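Local coordinates for protein TonB-dependent siderophore receptor (Pseudomonas aeruginosa 39016, PDB 5NEC) that probably takes up ferric siderophores, and drug conjugates that mimic them, through the bacterial outer membrane with energy supplied by TonB, at residues S223-T228 / V288-T293; T297-S302 / Q345-G350; K152-G157 / S216-L221; K42-L47 / Y436-I441. All blocks are in the same frame, centred on the assembly; numbering follows the deposited sequence.

How the contacts relate
Contacts 1 and 2 pair strands of the barrel wall, whereas contacts 3 and 4 press loops against it from within. Along the wall, strands 206-219, 225-238, 276-291, 296-316 and 327-354 are successive neighbours, so contacts 3, 1 and 2 follow one another, with centres about 13 Å apart between contacts 3 and 1 and about 10 Å between contacts 1 and 2. Along the chain, all three fall between the two segments of contact 4, whose centre is about 14 Å from that of contact 2. Asp291 to Thr297, Thr218 to Thr228 and Asp347 to Tyr436 are probable hydrogen bonds between contacts. These tie wall strands together around the loops, as expected of a plugged barrel.

Contact 1: S223-T228 / V288-T293; sequences SPTRVT and VEHDLT
Arg226 and Glu289 face each other as an antiparallel hydrogen-bonded pair, with Arg226 N on Glu289 O at 3.0 Å and Glu289 N on Arg226 O at 2.9 Å. The tight part of the contact lies on the face of the sheet that carries these two side chains. The Arg226 chain bends at chi3 (-72°), which turns its guanidinium along the partner strand toward two carboxylates. Arg226 NE reaches Glu289 OE1 at 3.0 Å from above the carboxylate plane, and the two planes are 82° apart. Arg226 NH1 meets Asp291 OD1 at 2.9 Å on the syn side but 35° out of the carboxylate plane, while bonds to OD2 are weak. A further weak bond from Arg226 NH2 to Ser223 O may help to fix the rotation of the group. Both acids have second partners: Thr297 OG1 bonds Asp291 OD1, and Arg299 NH1 bridges to Glu289 OE2, which probably helps balance the local charge.

The other face is looser and lies at the surface. There Val227 CG2 and Val288 CG2 barely touch at 4.4 Å. Thr225 OG1 and His290 ND1 share a hydrogen bond of 2.8 Å at the edge of the imidazole. Past this pair, Asp291 N bonds Pro224 O as the strands run out. Antiparallel pairing of strands 225-238 and 276-291, with a salt-bridge network on one face and a Thr-His bond and valines on the other, belongs to the wall of an outer-membrane beta-barrel.

Contact 2: T297-S302 / Q345-G350; sequences TIRNTS and QTDLFG
Thr297 and Phe349 extend in the same direction next to each other, in the beta hairpin that strands 296-316 and 327-354 form in the outer-membrane beta-barrel. The Phe349 CG sits between the backbone N and the carbonyl carbon (chi1 58°), which swings the ring over toward the partner strand. Thr297 CB rests above one face of that ring, offset toward its rim, in a CH-pi contact 4.0 Å from the centroid, and Thr297 CG2 touches Phe349 CZ at 3.6 Å. Arg299 meets the same ring at its edge, with CB 4.0 Å from Phe349 CE1. From there the extended arginine chain runs alongside Asp347 without forming a salt bridge to it. The charged ends look to other partners: Arg299 NH1 to Glu289, and Asp347 OD1 to the hydroxyl of Tyr436.

Beneath the side chains the backbone ladder is continuous, from Thr297 N on Phe349 O (3.0 Å) to Gln345 N on Thr301 O (2.9 Å). The face bearing Ile298 and Leu348 is packed more lightly, since Ile298 CB and Leu348 CD1 are 4.4 Å apart. Further along it Asn300 and Thr346 cross at a slant: the Thr346 hydroxyl donates to Asn300 OD1 at 2.8 Å, tilted 22° from the plane of the amide carbonyl.

Contact 3: K152-G157 / S216-L221; sequences KQAKAG and SLTFGL
Ala154 passes Ser216 with their CA atoms 5.6 Å apart, where the backbone of 153-156, part of a loop without regular structure, runs at 37° to the end-to-end direction of 216-221. Ala154 carries the centre of the contact. Its methyl group points at the strand and lies 3.7 Å from Ser216 O, while its carbonyl oxygen is met by the methyl of Thr218, with CG2 3.2 Å from Ala154 O. The Thr218 torsion explains this: with OG1 opposite the backbone N (chi1 -156°), the methyl is left to face the loop and the hydroxyl bonds Thr228 on the next strand.

At the amide of Ala154, Ser216 OG accepts a weak but fairly straight hydrogen bond of 3.4 Å from Ala154 N. The Gln153 chain, bent at chi2, brings its OE1 to 3.2 Å from the same Ser216 OG, which is also bonded to Ser230 OG. Farther along, both methyls of Leu221 approach Ala156 N from one side, CD1 and CD2 each at 4.1 Å.

The loop links the plug sheet, through strand 146-151, to barrel strand 159-167. Other backbone atoms of the loop are bound by barrel side chains: Gln153 O by Arg190 and Lys155 O by Asn179. Toward 216-221 itself, a weak amide bond, a close polar approach at Ser216 OG and methyl packing suggest a fitted rather than strongly directional junction.

Contact 4: K42-L47 / Y436-I441; sequences KYTAPL and YAFDTI
Thr44 OG1 and Thr440 OG1 form a short hydrogen bond of 2.6 Å, in which either hydroxyl could be the donor. The two threonines pass each other running opposite ways, and Thr440 OG1 has a weak second partner in Asn450 of the adjoining barrel strand. Thr44 holds its hydroxyl between its own backbone N and carbonyl carbon (chi1 57°), and this torsion points the oxygen at the wall. The same oxygen is pressed against the neighbouring aromatic ring, 3.0 Å from Phe438 CE2, while the Thr44 methyl lies farther along that ring, 3.7 Å from CD2. Lys42 O comes to the ring as well, at 3.3 Å from Phe438 CD2, so the two loop oxygens approach its CD2-CE2 bond from opposite sides of the ring plane.

Farther back along strand 426-444, Lys42 and Tyr436 cross at about a right angle. The lysine is bent at chi2, chi3 and chi4, and with this curl its methylenes wrap the phenol end: Lys42 CG lies 3.5 Å from Tyr436 CE1, and Lys42 CE lies 3.1 Å from Tyr436 OH. The hydroxyl itself is held by Asp347 OD1 and Ser362 OG, which probably limit the ring's movement where the lysine packs. Lys42 NZ continues toward Asp347 OD2, but only as a long, weak ion pair. An N-terminal loop lodged by short polar and van der Waals contacts against the inner face of strand 426-444 is what the plugged barrel of a TonB-dependent receptor would present.

Contact 1: S223-T228 / V288-T293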
loop_
_atom_site.group_PDB
_atom_site.type_symbol
_atom_site.label_atom_id
_atom_site.label_comp_id
_atom_site.label_asym_id
_atom_site.label_seq_id
_atom_site.Cartn_x
_atom_site.Cartn_y
_atom_site.Cartn_z
ATOM N N SER A 223 -21.862 -25.737 -0.109
ATOM C CA SER A 223 -22.239 -26.593 -1.247
ATOM C C SER A 223 -21.101 -26.629 -2.272
ATOM O O SER A 223 -20.162 -25.865 -2.151
ATOM C CB SER A 223 -23.549 -26.094 -1.881
ATOM O OG SER A 223 -23.368 -24.882 -2.618
ATOM N N PRO A 224 -21.175 -27.528 -3.283
ATOM C CA PRO A 224 -20.103 -27.574 -4.306
ATOM C C PRO A 224 -20.095 -26.434 -5.348
ATOM O O PRO A 224 -19.201 -26.410 -6.207
ATOM C CB PRO A 224 -20.347 -28.928 -5.027
ATOM C CG PRO A 224 -21.313 -29.671 -4.182
ATOM C CD PRO A 224 -22.136 -28.634 -3.477
ATOM N N THR A 225 -21.087 -25.534 -5.300
ATOM C CA THR A 225 -21.202 -24.430 -6.257
ATOM C C THR A 225 -21.494 -23.133 -5.501
ATOM O O THR A 225 -22.541 -22.993 -4.874
ATOM C CB THR A 225 -22.288 -24.722 -7.307
ATOM O OG1 THR A 225 -21.935 -25.911 -8.031
ATOM C CG2 THR A 225 -22.430 -23.568 -8.303
ATOM N N ARG A 226 -20.548 -22.196 -5.565
ATOM C CA ARG A 226 -20.572 -20.950 -4.790
ATOM C C ARG A 226 -20.541 -19.745 -5.736
ATOM O O ARG A 226 -19.773 -19.707 -6.699
ATOM C CB ARG A 226 -19.381 -20.908 -3.833
ATOM C CG ARG A 226 -19.365 -22.083 -2.850
ATOM C CD ARG A 226 -18.054 -22.263 -2.083
ATOM N NE ARG A 226 -16.934 -22.775 -2.890
ATOM C CZ ARG A 226 -16.841 -24.013 -3.398
ATOM N NH1 ARG A 226 -15.782 -24.410 -4.096
ATOM N NH2 ARG A 226 -17.821 -24.882 -3.229
ATOM N N VAL A 227 -21.397 -18.777 -5.459
ATOM C CA VAL A 227 -21.481 -17.547 -6.219
ATOM C C VAL A 227 -21.373 -16.391 -5.242
ATOM O O VAL A 227 -22.127 -16.337 -4.275
ATOM C CB VAL A 227 -22.805 -17.456 -7.012
ATOM C CG1 VAL A 227 -22.941 -16.112 -7.725
ATOM C CG2 VAL A 227 -22.879 -18.587 -8.028
ATOM N N THR A 228 -20.429 -15.481 -5.503
ATOM C CA THR A 228 -20.259 -14.268 -4.707
ATOM C C THR A 228 -20.327 -13.020 -5.590
ATOM O O THR A 228 -19.769 -12.995 -6.685
ATOM C CB THR A 228 -18.950 -14.289 -3.898
ATOM O OG1 THR A 228 -18.918 -15.451 -3.058
ATOM C CG2 THR A 228 -18.867 -13.068 -3.008
ATOM N N VAL A 288 -17.565 -17.023 -9.423
ATOM C CA VAL A 288 -18.266 -18.315 -9.499
ATOM C C VAL A 288 -17.256 -19.457 -9.298
ATOM O O VAL A 288 -16.275 -19.542 -10.030
ATOM C CB VAL A 288 -18.992 -18.489 -10.852
ATOM C CG1 VAL A 288 -19.717 -19.840 -10.913
ATOM C CG2 VAL A 288 -19.984 -17.354 -11.063
ATOM N N GLU A 289 -17.490 -20.309 -8.298
ATOM C CA GLU A 289 -16.651 -21.487 -8.021
ATOM C C GLU A 289 -17.476 -22.757 -8.155
ATOM O O GLU A 289 -18.627 -22.796 -7.723
ATOM C CB GLU A 289 -16.114 -21.465 -6.599
ATOM C CG GLU A 289 -14.804 -20.752 -6.409
ATOM C CD GLU A 289 -14.255 -20.974 -5.012
ATOM O OE1 GLU A 289 -15.015 -20.773 -4.033
ATOM O OE2 GLU A 289 -13.072 -21.368 -4.884
ATOM N N HIS A 290 -16.876 -23.797 -8.717
ATOM C CA HIS A 290 -17.521 -25.097 -8.815
ATOM C C HIS A 290 -16.506 -26.208 -8.592
ATOM O O HIS A 290 -15.484 -26.260 -9.272
ATOM C CB HIS A 290 -18.208 -25.272 -10.186
ATOM C CG HIS A 290 -18.829 -26.624 -10.374
ATOM N ND1 HIS A 290 -19.859 -27.091 -9.576
ATOM C CD2 HIS A 290 -18.548 -27.616 -11.246
ATOM C CE1 HIS A 290 -20.187 -28.309 -9.958
ATOM N NE2 HIS A 290 -19.412 -28.649 -10.973
ATOM N N ASP A 291 -16.795 -27.111 -7.666
ATOM C CA ASP A 291 -15.960 -28.312 -7.479
ATOM C C ASP A 291 -16.315 -29.377 -8.537
ATOM O O ASP A 291 -17.414 -29.930 -8.535
ATOM C CB ASP A 291 -16.101 -28.827 -6.045
ATOM C CG ASP A 291 -15.716 -27.765 -5.013
ATOM O OD1 ASP A 291 -14.956 -26.831 -5.356
ATOM O OD2 ASP A 291 -16.165 -27.828 -3.860
ATOM N N LEU A 292 -15.404 -29.596 -9.482
ATOM C CA LEU A 292 -15.602 -30.560 -10.550
ATOM C C LEU A 292 -15.440 -31.985 -10.056
ATOM O O LEU A 292 -16.140 -32.886 -10.522
ATOM C CB LEU A 292 -14.598 -30.331 -11.674
ATOM C CG LEU A 292 -14.764 -29.039 -12.446
ATOM C CD1 LEU A 292 -13.488 -28.772 -13.223
ATOM C CD2 LEU A 292 -15.951 -29.128 -13.389
ATOM N N THR A 293 -14.458 -32.186 -9.175
ATOM C CA THR A 293 -14.246 -33.453 -8.489
ATOM C C THR A 293 -13.858 -33.115 -7.052
ATOM O O THR A 293 -13.877 -31.957 -6.654
ATOM C CB THR A 293 -13.139 -34.296 -9.164
ATOM O OG1 THR A 293 -11.871 -33.631 -9.064
ATOM C CG2 THR A 293 -13.445 -34.548 -10.629
#

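Contact 2: T297-S302 / Q345-G350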
loop_
_atom_site.group_PDB
_atom_site.type_symbol
_atom_site.label_atom_id
_atom_site.label_comp_id
_atom_site.label_asym_id
_atom_site.label_seq_id
_atom_site.Cartn_x
_atom_site.Cartn_y
_atom_site.Cartn_z
ATOM N N THR A 297 -11.194 -27.780 -8.450
ATOM C CA THR A 297 -12.128 -26.651 -8.440
ATOM C C THR A 297 -11.844 -25.722 -9.624
ATOM O O THR A 297 -10.692 -25.403 -9.910
ATOM C CB THR A 297 -12.011 -25.837 -7.130
ATOM O OG1 THR A 297 -12.301 -26.690 -6.012
ATOM C CG2 THR A 297 -12.988 -24.651 -7.119
ATOM N N ILE A 298 -12.909 -25.324 -10.315
ATOM C CA ILE A 298 -12.840 -24.316 -11.371
ATOM C C ILE A 298 -13.473 -23.034 -10.857
ATOM O O ILE A 298 -14.492 -23.066 -10.172
ATOM C CB ILE A 298 -13.494 -24.766 -12.705
ATOM C CG1 ILE A 298 -13.164 -23.757 -13.807
ATOM C CG2 ILE A 298 -15.012 -24.927 -12.602
ATOM C CD1 ILE A 298 -13.578 -24.201 -15.186
ATOM N N ARG A 299 -12.855 -21.906 -11.195
ATOM C CA ARG A 299 -13.246 -20.601 -10.650
ATOM C C ARG A 299 -13.187 -19.539 -11.738
ATOM O O ARG A 299 -12.221 -19.489 -12.502
ATOM C CB ARG A 299 -12.303 -20.260 -9.522
ATOM C CG ARG A 299 -12.583 -18.979 -8.763
ATOM C CD ARG A 299 -11.269 -18.524 -8.166
ATOM N NE ARG A 299 -11.454 -17.516 -7.141
ATOM C CZ ARG A 299 -11.469 -17.739 -5.826
ATOM N NH1 ARG A 299 -11.339 -18.975 -5.318
ATOM N NH2 ARG A 299 -11.654 -16.703 -4.999
ATOM N N ASN A 300 -14.237 -18.726 -11.838
ATOM C CA ASN A 300 -14.249 -17.578 -12.745
ATOM C C ASN A 300 -14.531 -16.336 -11.939
ATOM O O ASN A 300 -15.427 -16.328 -11.119
ATOM C CB ASN A 300 -15.279 -17.728 -13.862
ATOM C CG ASN A 300 -15.076 -16.719 -14.973
ATOM O OD1 ASN A 300 -14.383 -16.983 -15.945
ATOM N ND2 ASN A 300 -15.656 -15.538 -14.815
ATOM N N THR A 301 -13.757 -15.289 -12.189
ATOM C CA THR A 301 -13.891 -14.025 -11.506
ATOM C C THR A 301 -13.978 -12.926 -12.550
ATOM O O THR A 301 -13.176 -12.871 -13.480
ATOM C CB THR A 301 -12.690 -13.778 -10.583
ATOM O OG1 THR A 301 -12.590 -14.866 -9.658
ATOM C CG2 THR A 301 -12.839 -12.456 -9.791
ATOM N N SER A 302 -14.972 -12.061 -12.390
ATOM C CA SER A 302 -15.149 -10.907 -13.245
ATOM C C SER A 302 -15.103 -9.681 -12.375
ATOM O O SER A 302 -15.799 -9.624 -11.366
ATOM C CB SER A 302 -16.488 -10.981 -13.965
ATOM O OG SER A 302 -16.533 -12.175 -14.710
ATOM N N GLN A 345 -10.906 -13.628 -15.068
ATOM C CA GLN A 345 -9.869 -14.546 -14.641
ATOM C C GLN A 345 -10.493 -15.921 -14.403
ATOM O O GLN A 345 -11.372 -16.052 -13.576
ATOM C CB GLN A 345 -9.243 -13.991 -13.366
ATOM C CG GLN A 345 -7.806 -14.396 -13.136
ATOM C CD GLN A 345 -7.128 -13.520 -12.067
ATOM O OE1 GLN A 345 -7.299 -12.294 -12.029
ATOM N NE2 GLN A 345 -6.328 -14.151 -11.211
ATOM N N THR A 346 -10.076 -16.920 -15.169
ATOM C CA THR A 346 -10.557 -18.282 -15.025
ATOM C C THR A 346 -9.422 -19.131 -14.460
ATOM O O THR A 346 -8.358 -19.193 -15.065
ATOM C CB THR A 346 -10.983 -18.866 -16.385
ATOM O OG1 THR A 346 -12.002 -18.051 -16.971
ATOM C CG2 THR A 346 -11.527 -20.261 -16.208
ATOM N N ASP A 347 -9.648 -19.791 -13.323
ATOM C CA ASP A 347 -8.623 -20.618 -12.664
ATOM C C ASP A 347 -9.063 -22.072 -12.471
ATOM O O ASP A 347 -10.232 -22.348 -12.200
ATOM C CB ASP A 347 -8.261 -20.039 -11.297
ATOM C CG ASP A 347 -7.695 -18.639 -11.385
ATOM O OD1 ASP A 347 -6.784 -18.414 -12.205
ATOM O OD2 ASP A 347 -8.149 -17.756 -10.631
ATOM N N LEU A 348 -8.111 -22.985 -12.627
ATOM C CA LEU A 348 -8.274 -24.393 -12.294
ATOM C C LEU A 348 -7.219 -24.725 -11.234
ATOM O O LEU A 348 -6.033 -24.520 -11.452
ATOM C CB LEU A 348 -8.073 -25.265 -13.535
ATOM C CG LEU A 348 -8.265 -26.778 -13.351
ATOM C CD1 LEU A 348 -9.749 -27.077 -13.119
ATOM C CD2 LEU A 348 -7.725 -27.570 -14.535
ATOM N N PHE A 349 -7.646 -25.212 -10.081
ATOM C CA PHE A 349 -6.702 -25.562 -9.024
ATOM C C PHE A 349 -7.106 -26.812 -8.254
ATOM O O PHE A 349 -8.266 -27.203 -8.251
ATOM C CB PHE A 349 -6.477 -24.369 -8.073
ATOM C CG PHE A 349 -7.721 -23.857 -7.412
ATOM C CD1 PHE A 349 -8.505 -22.877 -8.030
ATOM C CD2 PHE A 349 -8.099 -24.325 -6.152
ATOM C CE1 PHE A 349 -9.649 -22.381 -7.403
ATOM C CE2 PHE A 349 -9.241 -23.838 -5.517
ATOM C CZ PHE A 349 -10.013 -22.867 -6.138
ATOM N N GLY A 350 -6.122 -27.448 -7.626
ATOM C CA GLY A 350 -6.367 -28.654 -6.833
ATOM C C GLY A 350 -5.171 -29.576 -6.828
ATOM O O GLY A 350 -4.041 -29.104 -6.662
#

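Contact 3: K152-G157 / S216-L221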
loop_
_atom_site.group_PDB
_atom_site.type_symbol
_atom_site.label_atom_id
_atom_site.label_comp_id
_atom_site.label_asym_id
_atom_site.label_seq_id
_atom_site.Cartn_x
_atom_site.Cartn_y
_atom_site.Cartn_z
ATOM N N LYS A 152 -13.126 -8.269 3.001
ATOM C CA LYS A 152 -14.200 -8.876 3.785
ATOM C C LYS A 152 -15.311 -9.313 2.824
ATOM O O LYS A 152 -15.743 -8.515 2.004
ATOM C CB LYS A 152 -14.759 -7.869 4.777
ATOM C CG LYS A 152 -13.814 -7.556 5.911
ATOM C CD LYS A 152 -14.393 -6.417 6.724
ATOM C CE LYS A 152 -13.437 -5.952 7.795
ATOM N NZ LYS A 152 -14.175 -4.970 8.634
ATOM N N GLN A 153 -15.718 -10.583 2.904
ATOM C CA GLN A 153 -16.812 -11.151 2.102
ATOM C C GLN A 153 -17.920 -11.628 3.034
ATOM O O GLN A 153 -17.666 -11.973 4.196
ATOM C CB GLN A 153 -16.340 -12.362 1.265
ATOM C CG GLN A 153 -15.342 -12.064 0.155
ATOM C CD GLN A 153 -15.903 -11.187 -0.969
ATOM O OE1 GLN A 153 -17.091 -11.241 -1.295
ATOM N NE2 GLN A 153 -15.044 -10.371 -1.558
ATOM N N ALA A 154 -19.144 -11.656 2.508
ATOM C CA ALA A 154 -20.262 -12.290 3.207
ATOM C C ALA A 154 -19.955 -13.765 3.335
ATOM O O ALA A 154 -19.401 -14.369 2.410
ATOM C CB ALA A 154 -21.571 -12.076 2.465
ATOM N N LYS A 155 -20.273 -14.310 4.501
ATOM C CA LYS A 155 -19.877 -15.667 4.870
ATOM C C LYS A 155 -20.868 -16.231 5.886
ATOM O O LYS A 155 -21.839 -15.543 6.255
ATOM C CB LYS A 155 -18.468 -15.645 5.444
ATOM C CG LYS A 155 -18.322 -14.803 6.705
ATOM C CD LYS A 155 -16.867 -14.671 7.133
ATOM C CE LYS A 155 -16.758 -13.913 8.452
ATOM N NZ LYS A 155 -15.381 -13.965 9.009
ATOM N N ALA A 156 -20.640 -17.468 6.333
ATOM C CA ALA A 156 -21.484 -18.067 7.377
ATOM C C ALA A 156 -21.297 -17.339 8.705
ATOM O O ALA A 156 -20.218 -16.816 8.978
ATOM C CB ALA A 156 -21.165 -19.542 7.537
ATOM N N GLY A 157 -22.347 -17.300 9.515
ATOM C CA GLY A 157 -22.345 -16.569 10.790
ATOM C C GLY A 157 -23.339 -15.420 10.771
ATOM O O GLY A 157 -23.736 -14.950 9.702
ATOM N N SER A 216 -22.090 -6.991 -0.075
ATOM C CA SER A 216 -21.597 -8.282 -0.497
ATOM C C SER A 216 -22.680 -9.377 -0.291
ATOM O O SER A 216 -23.397 -9.378 0.711
ATOM C CB SER A 216 -20.361 -8.595 0.316
ATOM O OG SER A 216 -19.705 -9.716 -0.198
ATOM N N LEU A 217 -22.806 -10.273 -1.266
ATOM C CA LEU A 217 -23.759 -11.385 -1.240
ATOM C C LEU A 217 -23.027 -12.647 -1.600
ATOM O O LEU A 217 -22.290 -12.658 -2.561
ATOM C CB LEU A 217 -24.847 -11.194 -2.284
ATOM C CG LEU A 217 -25.988 -10.247 -1.940
ATOM C CD1 LEU A 217 -26.853 -10.013 -3.162
ATOM C CD2 LEU A 217 -26.844 -10.817 -0.822
ATOM N N THR A 218 -23.246 -13.717 -0.848
ATOM C CA THR A 218 -22.658 -14.999 -1.182
ATOM C C THR A 218 -23.762 -16.071 -1.133
ATOM O O THR A 218 -24.678 -15.987 -0.308
ATOM C CB THR A 218 -21.470 -15.299 -0.252
ATOM O OG1 THR A 218 -20.593 -16.222 -0.893
ATOM C CG2 THR A 218 -21.938 -15.894 1.089
ATOM N N PHE A 219 -23.695 -17.039 -2.049
ATOM C CA PHE A 219 -24.720 -18.085 -2.208
ATOM C C PHE A 219 -24.044 -19.428 -2.304
ATOM O O PHE A 219 -22.920 -19.531 -2.797
ATOM C CB PHE A 219 -25.545 -17.897 -3.490
ATOM C CG PHE A 219 -26.282 -16.581 -3.578
ATOM C CD1 PHE A 219 -25.694 -15.470 -4.162
ATOM C CD2 PHE A 219 -27.574 -16.475 -3.119
ATOM C CE1 PHE A 219 -26.377 -14.258 -4.236
ATOM C CE2 PHE A 219 -28.274 -15.281 -3.199
ATOM C CZ PHE A 219 -27.675 -14.163 -3.743
ATOM N N GLY A 220 -24.757 -20.469 -1.865
ATOM C CA GLY A 220 -24.267 -21.838 -1.916
ATOM C C GLY A 220 -23.256 -22.144 -0.829
ATOM O O GLY A 220 -22.323 -22.920 -1.070
ATOM N N LEU A 221 -23.440 -21.553 0.359
ATOM C CA LEU A 221 -22.569 -21.834 1.514
ATOM C C LEU A 221 -22.550 -23.332 1.838
ATOM O O LEU A 221 -23.594 -23.973 1.883
ATOM C CB LEU A 221 -23.040 -21.061 2.752
ATOM C CG LEU A 221 -22.835 -19.537 2.699
ATOM C CD1 LEU A 221 -23.561 -18.846 3.847
ATOM C CD2 LEU A 221 -21.360 -19.188 2.711
#

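Contact 4: K42-L47 / Y436-I441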
loop_
_atom_site.group_PDB
_atom_site.type_symbol
_atom_site.label_atom_id
_atom_site.label_comp_id
_atom_site.label_asym_id
_atom_site.label_seq_id
_atom_site.Cartn_x
_atom_site.Cartn_y
_atom_site.Cartn_z
ATOM N N LYS A 42 -4.093 -19.714 -5.249
ATOM C CA LYS A 42 -3.004 -19.834 -6.215
ATOM C C LYS A 42 -1.736 -20.267 -5.456
ATOM O O LYS A 42 -0.795 -20.735 -6.081
ATOM C CB LYS A 42 -2.768 -18.478 -6.933
ATOM C CG LYS A 42 -2.852 -18.501 -8.468
ATOM C CD LYS A 42 -3.469 -17.214 -9.031
ATOM C CE LYS A 42 -4.993 -17.234 -8.973
ATOM N NZ LYS A 42 -5.580 -15.888 -8.680
ATOM N N TYR A 43 -1.720 -20.082 -4.133
ATOM C CA TYR A 43 -0.725 -20.689 -3.251
ATOM C C TYR A 43 -1.101 -22.141 -3.059
ATOM O O TYR A 43 -2.242 -22.457 -2.731
ATOM C CB TYR A 43 -0.697 -20.050 -1.868
ATOM C CG TYR A 43 -0.030 -18.707 -1.807
ATOM C CD1 TYR A 43 -0.578 -17.598 -2.469
ATOM C CD2 TYR A 43 1.135 -18.525 -1.056
ATOM C CE1 TYR A 43 0.027 -16.352 -2.403
ATOM C CE2 TYR A 43 1.739 -17.283 -0.976
ATOM C CZ TYR A 43 1.183 -16.206 -1.649
ATOM O OH TYR A 43 1.804 -14.990 -1.571
ATOM N N THR A 44 -0.106 -23.010 -3.223
ATOM C CA THR A 44 -0.281 -24.464 -3.204
ATOM C C THR A 44 0.374 -25.129 -1.958
ATOM O O THR A 44 0.735 -26.320 -2.014
ATOM C CB THR A 44 0.269 -25.045 -4.538
ATOM O OG1 THR A 44 1.641 -24.666 -4.712
ATOM C CG2 THR A 44 -0.547 -24.529 -5.754
ATOM N N ALA A 45 0.469 -24.376 -0.844
ATOM C CA ALA A 45 1.197 -24.788 0.380
ATOM C C ALA A 45 1.074 -23.735 1.500
ATOM O O ALA A 45 0.922 -22.553 1.201
ATOM C CB ALA A 45 2.678 -25.017 0.075
ATOM N N PRO A 46 1.170 -24.154 2.787
ATOM C CA PRO A 46 1.210 -23.164 3.894
ATOM C C PRO A 46 2.450 -22.249 3.853
ATOM O O PRO A 46 3.423 -22.563 3.161
ATOM C CB PRO A 46 1.221 -24.032 5.169
ATOM C CG PRO A 46 1.644 -25.395 4.725
ATOM C CD PRO A 46 1.230 -25.544 3.284
ATOM N N LEU A 47 2.411 -21.144 4.596
ATOM C CA LEU A 47 3.470 -20.118 4.522
ATOM C C LEU A 47 4.810 -20.579 5.102
ATOM O O LEU A 47 5.860 -20.244 4.551
ATOM C CB LEU A 47 3.029 -18.787 5.155
ATOM C CG LEU A 47 1.855 -18.054 4.476
ATOM C CD1 LEU A 47 1.603 -16.706 5.146
ATOM C CD2 LEU A 47 2.051 -17.868 2.965
ATOM N N TYR A 436 -0.886 -18.684 -16.852
ATOM C CA TYR A 436 0.043 -19.042 -15.780
ATOM C C TYR A 436 -0.190 -20.484 -15.310
ATOM O O TYR A 436 -1.251 -21.063 -15.536
ATOM C CB TYR A 436 -0.068 -18.047 -14.614
ATOM C CG TYR A 436 -1.199 -18.366 -13.683
ATOM C CD1 TYR A 436 -0.999 -19.206 -12.578
ATOM C CD2 TYR A 436 -2.495 -17.884 -13.931
ATOM C CE1 TYR A 436 -2.052 -19.548 -11.736
ATOM C CE2 TYR A 436 -3.552 -18.208 -13.089
ATOM C CZ TYR A 436 -3.324 -19.046 -11.992
ATOM O OH TYR A 436 -4.344 -19.390 -11.140
ATOM N N ALA A 437 0.819 -21.050 -14.658
ATOM C CA ALA A 437 0.738 -22.394 -14.094
ATOM C C ALA A 437 1.675 -22.446 -12.905
ATOM O O ALA A 437 2.805 -21.996 -12.995
ATOM C CB ALA A 437 1.114 -23.417 -15.140
ATOM N N PHE A 438 1.188 -22.942 -11.782
ATOM C CA PHE A 438 1.991 -23.088 -10.581
ATOM C C PHE A 438 1.794 -24.523 -10.065
ATOM O O PHE A 438 0.676 -25.022 -10.080
ATOM C CB PHE A 438 1.580 -22.022 -9.542
ATOM C CG PHE A 438 2.486 -21.974 -8.328
ATOM C CD1 PHE A 438 3.863 -21.717 -8.470
ATOM C CD2 PHE A 438 1.986 -22.208 -7.033
ATOM C CE1 PHE A 438 4.712 -21.693 -7.355
ATOM C CE2 PHE A 438 2.838 -22.166 -5.922
ATOM C CZ PHE A 438 4.198 -21.911 -6.084
ATOM N N ASP A 439 2.877 -25.183 -9.648
ATOM C CA ASP A 439 2.819 -26.540 -9.090
ATOM C C ASP A 439 3.778 -26.707 -7.915
ATOM O O ASP A 439 4.931 -26.333 -8.013
ATOM C CB ASP A 439 3.151 -27.580 -10.166
ATOM C CG ASP A 439 2.852 -29.031 -9.717
ATOM O OD1 ASP A 439 2.140 -29.196 -8.710
ATOM O OD2 ASP A 439 3.311 -29.995 -10.380
ATOM N N THR A 440 3.281 -27.282 -6.821
ATOM C CA THR A 440 4.108 -27.726 -5.700
ATOM C C THR A 440 4.065 -29.254 -5.616
ATOM O O THR A 440 2.992 -29.841 -5.511
ATOM C CB THR A 440 3.636 -27.116 -4.368
ATOM O OG1 THR A 440 3.946 -25.727 -4.369
ATOM C CG2 THR A 440 4.344 -27.750 -3.154
ATOM N N ILE A 441 5.240 -29.870 -5.641
ATOM C CA ILE A 441 5.374 -31.325 -5.620
ATOM C C ILE A 441 5.945 -31.748 -4.271
ATOM O O ILE A 441 7.019 -31.290 -3.902
ATOM C CB ILE A 441 6.291 -31.799 -6.769
ATOM C CG1 ILE A 441 5.877 -31.104 -8.087
ATOM C CG2 ILE A 441 6.247 -33.304 -6.869
ATOM C CD1 ILE A 441 6.650 -31.505 -9.323
#